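Two-component system sensor histidine kinase (Bacteroides thetaiotaomicron, PDB 3OTT) probably senses saccharides through the extracellular propeller and sandwich domains held in this chain and relays the signal by phosphorylating a histidine. Local coordinates at residues F348-A352 against G353-D357; T629-P632 against E633-I636. All coordinates share one frame; numbering follows the deposited sequence.

Contact 1. Residues F348-A352 against G353-D357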
loop_
_atom_site.group_PDB
_atom_site.type_symbol
_atom_site.label_atom_id
_atom_site.label_comp_id
_atom_site.label_asym_id
_atom_site.label_seq_id
_atom_site.Cartn_x
_atom_site.Cartn_y
_atom_site.Cartn_z
ATOM N N PHE B 348 -7.459 2.747 -16.578
ATOM C CA PHE B 348 -7.824 3.837 -15.688
ATOM C C PHE B 348 -8.191 5.058 -16.528
ATOM O O PHE B 348 -7.867 5.095 -17.715
ATOM C CB PHE B 348 -6.678 4.106 -14.660
ATOM C CG PHE B 348 -5.401 4.606 -15.265
ATOM C CD1 PHE B 348 -4.514 3.724 -15.907
ATOM C CD2 PHE B 348 -5.058 5.964 -15.177
ATOM C CE1 PHE B 348 -3.280 4.210 -16.480
ATOM C CE2 PHE B 348 -3.852 6.449 -15.740
ATOM C CZ PHE B 348 -2.962 5.560 -16.426
ATOM N N THR B 349 -8.882 6.029 -15.966
ATOM C CA THR B 349 -9.365 7.154 -16.756
ATOM C C THR B 349 -8.705 8.515 -16.482
ATOM O O THR B 349 -8.761 9.430 -17.316
ATOM C CB THR B 349 -10.870 7.360 -16.578
ATOM O OG1 THR B 349 -11.125 7.649 -15.197
ATOM C CG2 THR B 349 -11.650 6.095 -17.015
ATOM N N ASP B 350 -8.092 8.707 -15.333
ATOM C CA ASP B 350 -7.372 9.982 -15.210
ATOM C C ASP B 350 -5.947 9.792 -14.685
ATOM O O ASP B 350 -5.748 9.073 -13.712
ATOM C CB ASP B 350 -8.163 11.052 -14.405
ATOM C CG ASP B 350 -7.987 10.906 -12.888
ATOM O OD1 ASP B 350 -7.362 11.828 -12.293
ATOM O OD2 ASP B 350 -8.465 9.882 -12.297
ATOM N N PRO B 351 -4.965 10.415 -15.360
ATOM C CA PRO B 351 -3.550 10.319 -15.051
ATOM C C PRO B 351 -3.199 10.755 -13.624
ATOM O O PRO B 351 -2.091 10.497 -13.160
ATOM C CB PRO B 351 -2.912 11.268 -16.071
ATOM C CG PRO B 351 -4.075 12.254 -16.392
ATOM C CD PRO B 351 -5.186 11.264 -16.535
ATOM N N ALA B 352 -4.118 11.396 -12.916
ATOM C CA ALA B 352 -3.837 11.750 -11.518
ATOM C C ALA B 352 -4.523 10.785 -10.503
ATOM O O ALA B 352 -4.330 10.901 -9.261
ATOM C CB ALA B 352 -4.147 13.233 -11.248
ATOM N N GLY B 353 -5.285 9.826 -11.048
ATOM C CA GLY B 353 -5.976 8.809 -10.256
ATOM C C GLY B 353 -6.992 9.302 -9.230
ATOM O O GLY B 353 -7.344 8.546 -8.301
ATOM N N GLU B 354 -7.474 10.547 -9.377
ATOM C CA GLU B 354 -8.491 11.108 -8.464
ATOM C C GLU B 354 -9.788 10.295 -8.407
ATOM O O GLU B 354 -10.352 10.099 -7.334
ATOM C CB GLU B 354 -8.804 12.544 -8.830
ATOM C CG GLU B 354 -7.582 13.374 -8.906
ATOM C CD GLU B 354 -7.849 14.768 -9.417
ATOM O OE1 GLU B 354 -8.761 15.446 -8.855
ATOM O OE2 GLU B 354 -7.116 15.186 -10.358
ATOM N N ARG B 355 -10.272 9.843 -9.556
ATOM C CA ARG B 355 -11.350 8.850 -9.588
ATOM C C ARG B 355 -10.658 7.530 -9.315
ATOM O O ARG B 355 -9.742 7.146 -10.074
ATOM C CB ARG B 355 -12.009 8.805 -10.967
ATOM C CG ARG B 355 -12.067 10.153 -11.661
ATOM C CD ARG B 355 -12.934 10.101 -12.890
ATOM N NE ARG B 355 -12.439 11.035 -13.896
ATOM C CZ ARG B 355 -12.585 10.878 -15.212
ATOM N NH1 ARG B 355 -13.218 9.810 -15.708
ATOM N NH2 ARG B 355 -12.093 11.797 -16.038
ATOM N N HIS B 356 -11.041 6.838 -8.245
ATOM C CA HIS B 356 -10.262 5.656 -7.824
ATOM C C HIS B 356 -10.847 4.418 -8.521
ATOM O O HIS B 356 -11.444 3.540 -7.893
ATOM C CB HIS B 356 -10.200 5.533 -6.285
ATOM C CG HIS B 356 -9.574 6.726 -5.597
ATOM N ND1 HIS B 356 -8.230 7.034 -5.695
ATOM C CD2 HIS B 356 -10.109 7.673 -4.782
ATOM C CE1 HIS B 356 -7.968 8.122 -4.985
ATOM N NE2 HIS B 356 -9.092 8.529 -4.420
ATOM N N ASP B 357 -10.649 4.369 -9.842
ATOM C CA ASP B 357 -11.384 3.464 -10.738
ATOM C C ASP B 357 -10.441 2.675 -11.658
ATOM O O ASP B 357 -10.800 2.325 -12.776
ATOM C CB ASP B 357 -12.388 4.264 -11.597
ATOM C CG ASP B 357 -11.709 5.242 -12.567
ATOM O OD1 ASP B 357 -12.477 5.946 -13.256
ATOM O OD2 ASP B 357 -10.448 5.329 -12.673
#

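Contact 2. Residues T629-P632 against E633-I636. With TBR (hexatantalum dodecabromide), chain D.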
loop_
_atom_site.group_PDB
_atom_site.type_symbol
_atom_site.label_atom_id
_atom_site.label_comp_id
_atom_site.label_asym_id
_atom_site.label_seq_id
_atom_site.Cartn_x
_atom_site.Cartn_y
_atom_site.Cartn_z
ATOM N N THR B 629 7.766 22.625 -16.355
ATOM C CA THR B 629 7.375 21.259 -16.010
ATOM C C THR B 629 5.856 21.144 -16.112
ATOM O O THR B 629 5.157 22.119 -16.448
ATOM C CB THR B 629 7.936 20.698 -14.633
ATOM O OG1 THR B 629 7.127 21.110 -13.533
ATOM C CG2 THR B 629 9.383 21.084 -14.404
ATOM N N TYR B 630 5.352 19.945 -15.867
ATOM C CA TYR B 630 3.973 19.666 -16.149
ATOM C C TYR B 630 3.196 19.767 -14.868
ATOM O O TYR B 630 3.610 19.237 -13.814
ATOM C CB TYR B 630 3.807 18.292 -16.788
ATOM C CG TYR B 630 2.396 17.935 -17.195
ATOM C CD1 TYR B 630 1.545 17.270 -16.312
ATOM C CD2 TYR B 630 1.922 18.239 -18.466
ATOM C CE1 TYR B 630 0.247 16.921 -16.692
ATOM C CE2 TYR B 630 0.662 17.881 -18.864
ATOM C CZ TYR B 630 -0.183 17.226 -17.974
ATOM O OH TYR B 630 -1.461 16.877 -18.357
ATOM N N GLN B 631 2.068 20.464 -14.986
ATOM C CA GLN B 631 1.142 20.618 -13.873
ATOM C C GLN B 631 -0.182 19.872 -14.080
ATOM O O GLN B 631 -0.865 20.072 -15.101
ATOM C CB GLN B 631 0.974 22.105 -13.504
ATOM C CG GLN B 631 2.299 22.680 -12.898
ATOM C CD GLN B 631 2.570 22.179 -11.467
ATOM O OE1 GLN B 631 1.923 22.615 -10.526
ATOM N NE2 GLN B 631 3.541 21.294 -11.308
ATOM N N PRO B 632 -0.496 18.959 -13.129
ATOM C CA PRO B 632 -1.733 18.184 -13.085
ATOM C C PRO B 632 -2.895 19.127 -12.881
ATOM O O PRO B 632 -2.734 20.193 -12.293
ATOM C CB PRO B 632 -1.562 17.310 -11.834
ATOM C CG PRO B 632 -0.558 18.073 -10.949
ATOM C CD PRO B 632 0.387 18.643 -11.982
ATOM N N GLU B 633 -4.054 18.764 -13.398
ATOM C CA GLU B 633 -5.219 19.590 -13.195
ATOM C C GLU B 633 -5.601 19.503 -11.703
ATOM O O GLU B 633 -5.579 18.431 -11.096
ATOM C CB GLU B 633 -6.353 19.248 -14.176
ATOM C CG GLU B 633 -7.356 20.421 -14.357
ATOM C CD GLU B 633 -8.262 20.326 -15.612
ATOM O OE1 GLU B 633 -9.495 20.571 -15.476
ATOM O OE2 GLU B 633 -7.750 20.048 -16.730
ATOM N N ARG B 634 -5.802 20.663 -11.100
ATOM C CA ARG B 634 -6.301 20.740 -9.764
ATOM C C ARG B 634 -7.731 21.327 -9.729
ATOM O O ARG B 634 -8.071 22.202 -10.535
ATOM C CB ARG B 634 -5.349 21.571 -8.921
ATOM C CG ARG B 634 -4.086 20.795 -8.507
ATOM C CD ARG B 634 -3.087 21.704 -7.796
ATOM N NE ARG B 634 -2.045 22.110 -8.724
ATOM C CZ ARG B 634 -2.031 23.232 -9.442
ATOM N NH1 ARG B 634 -2.991 24.138 -9.335
ATOM N NH2 ARG B 634 -1.004 23.447 -10.259
ATOM N N PRO B 635 -8.559 20.824 -8.800
ATOM C CA PRO B 635 -9.908 21.366 -8.634
ATOM C C PRO B 635 -9.920 22.828 -8.171
ATOM O O PRO B 635 -9.066 23.250 -7.395
ATOM C CB PRO B 635 -10.524 20.496 -7.536
ATOM C CG PRO B 635 -9.302 19.968 -6.767
ATOM C CD PRO B 635 -8.277 19.714 -7.856
ATOM N N ILE B 636 -10.911 23.566 -8.641
ATOM C CA ILE B 636 -11.157 24.927 -8.198
ATOM C C ILE B 636 -11.924 24.844 -6.894
ATOM O O ILE B 636 -12.825 24.063 -6.818
ATOM C CB ILE B 636 -12.049 25.606 -9.234
ATOM C CG1 ILE B 636 -11.412 25.491 -10.607
ATOM C CG2 ILE B 636 -12.484 27.040 -8.825
ATOM C CD1 ILE B 636 -12.369 25.958 -11.724
HETATM TA TA1 TBR D . -1.580 14.966 -4.362
HETATM TA TA2 TBR D . -2.325 17.606 -4.341
HETATM TA TA3 TBR D . -3.083 15.939 -6.532
HETATM TA TA4 TBR D . -4.997 16.896 -4.683
HETATM TA TA5 TBR D . -4.226 14.206 -4.689
HETATM TA TA6 TBR D . -3.424 15.845 -2.588
HETATM BR BR1 TBR D . 0.219 16.841 -4.240
HETATM BR BR2 TBR D . -0.835 14.553 -6.823
HETATM BR BR3 TBR D . -2.271 12.489 -4.494
HETATM BR BR4 TBR D . -1.412 14.364 -1.851
HETATM BR BR5 TBR D . -1.803 18.211 -6.807
HETATM BR BR6 TBR D . -4.305 13.778 -7.283
HETATM BR BR7 TBR D . -6.721 14.931 -4.827
HETATM BR BR8 TBR D . -5.716 17.047 -2.197
HETATM BR BR9 TBR D . -4.233 19.380 -4.519
HETATM BR BRA TBR D . -5.277 17.165 -7.281
HETATM BR BRB TBR D . -4.770 13.651 -2.207
HETATM BR BRC TBR D . -2.197 18.014 -1.810
#

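Contact 1. Residues F348-A352 against G353-D357
Asp350 folds its carboxylate back over the turn it begins and collects the backbone N-H groups of Glu354 and Arg355. Its CG lies between the backbone N and the carbonyl carbon (chi1 84°), which swings both oxygens across the turn instead of out from it. Asp350 OD1 accepts Glu354 N on its syn lone pair at 3.2 Å, while Arg355 N reaches Asp350 OD2 from above the carboxylate plane at 3.3 Å. A third, weak bond runs from Ala352 N to Asp350 OD1, as in an Asx turn. The backbone itself closes a type I turn from Asp350 to Gly353, with Gly353 N on Asp350 O at 2.8 Å. Gly353 has a positive phi of 60°, and a CB there would clash with Ala352 O, so the tight corner suits glycine. These N-H groups would probably stabilise the negative charge of Asp350; Glu354 OE2, 3.9 Å from Asp350 OD1, probably works against this. The loop joins strands 344-348 and 359-361, the last two of a four-stranded antiparallel beta-propeller blade, and the ring of Phe348 packs into that blade against Tyr337 and Phe339. The hexatantalum dodecabromide cluster touches Ala352 and Glu354 on the turn. A second firm tie joins the two ends of the loop, where Thr349 OG1 gives its hydrogen to the syn lone pair of Asp357 OD1 at 2.9 Å. The loose, solvent side is the exposed Arg355, whose side chain makes no hydrogen bond across the contact. Thr349 OG1 also sits over one face of its guanidinium, 3.1 Å from Arg355 NH1 but poorly angled. Arg355 NE lies 4.4 Å from Asp350 OD2, which stands well out of the guanidinium plane, so that any attraction is probably one of charge alone, with no N-H aimed at the oxygen.

Contact 2. Residues T629-P632 against E633-I636
The extended linker that leaves propeller strand 618-623 for strand 637-643 of the C-terminal beta-sandwich is braced where Arg634 reaches back to Gln631. Arg634 NH2 donates to Gln631 OE1 at 3.1 Å, with an N-H...O angle of 142° and the donor tilted from the carbonyl plane. The amide and guanidinium planes stand 40° apart, so the two groups meet obliquely. A bend at chi3 (-100°) carries the guanidinium back along the chain until Pro632 O stands over one face, offset toward its rim. Gln631 is steadied in turn by a weak bond from its NE2 to Tyr630 O. The strongest partner of Arg634 lies in the sandwich, where NH1 binds Asp680 O; NE is buried and has merely a long, weak ion pair with Glu289. The aliphatic part of the arginine faces the hexatantalum dodecabromide, its CG 3.8 Å from BR5, and Pro635 CD lies 4.0 Å from BRA. With Arg634 replaced by an alanine, the linker would probably lose the donor to Gln631 OE1 and to Asp680 O, leaving the amide held by little more than its weak bond to Tyr630 O. The link is thus part of the junction between the second beta-propeller and the C-terminal beta-sandwich, matched by the Y_Y_Y family.

Followed from the N terminus, the chain completes a first propeller, closed by strands 13-15 and 300-303, before it enters the second. Contact 1 closes the loop between strands 344-348 and 359-361 within an early blade of that second propeller. The remaining blades follow, and strand 618-623 pairs with 310-313 to close the ring before contact 2 shapes the linker into the sandwich. The two contacts are in series, neither nested nor crossed. Their centres are about 14 Å apart, and Glu354 OE2 packs 3.7 Å from Glu633 O. Both border the hexatantalum dodecabromide, whose pocket also takes in Glu289 and Gln316.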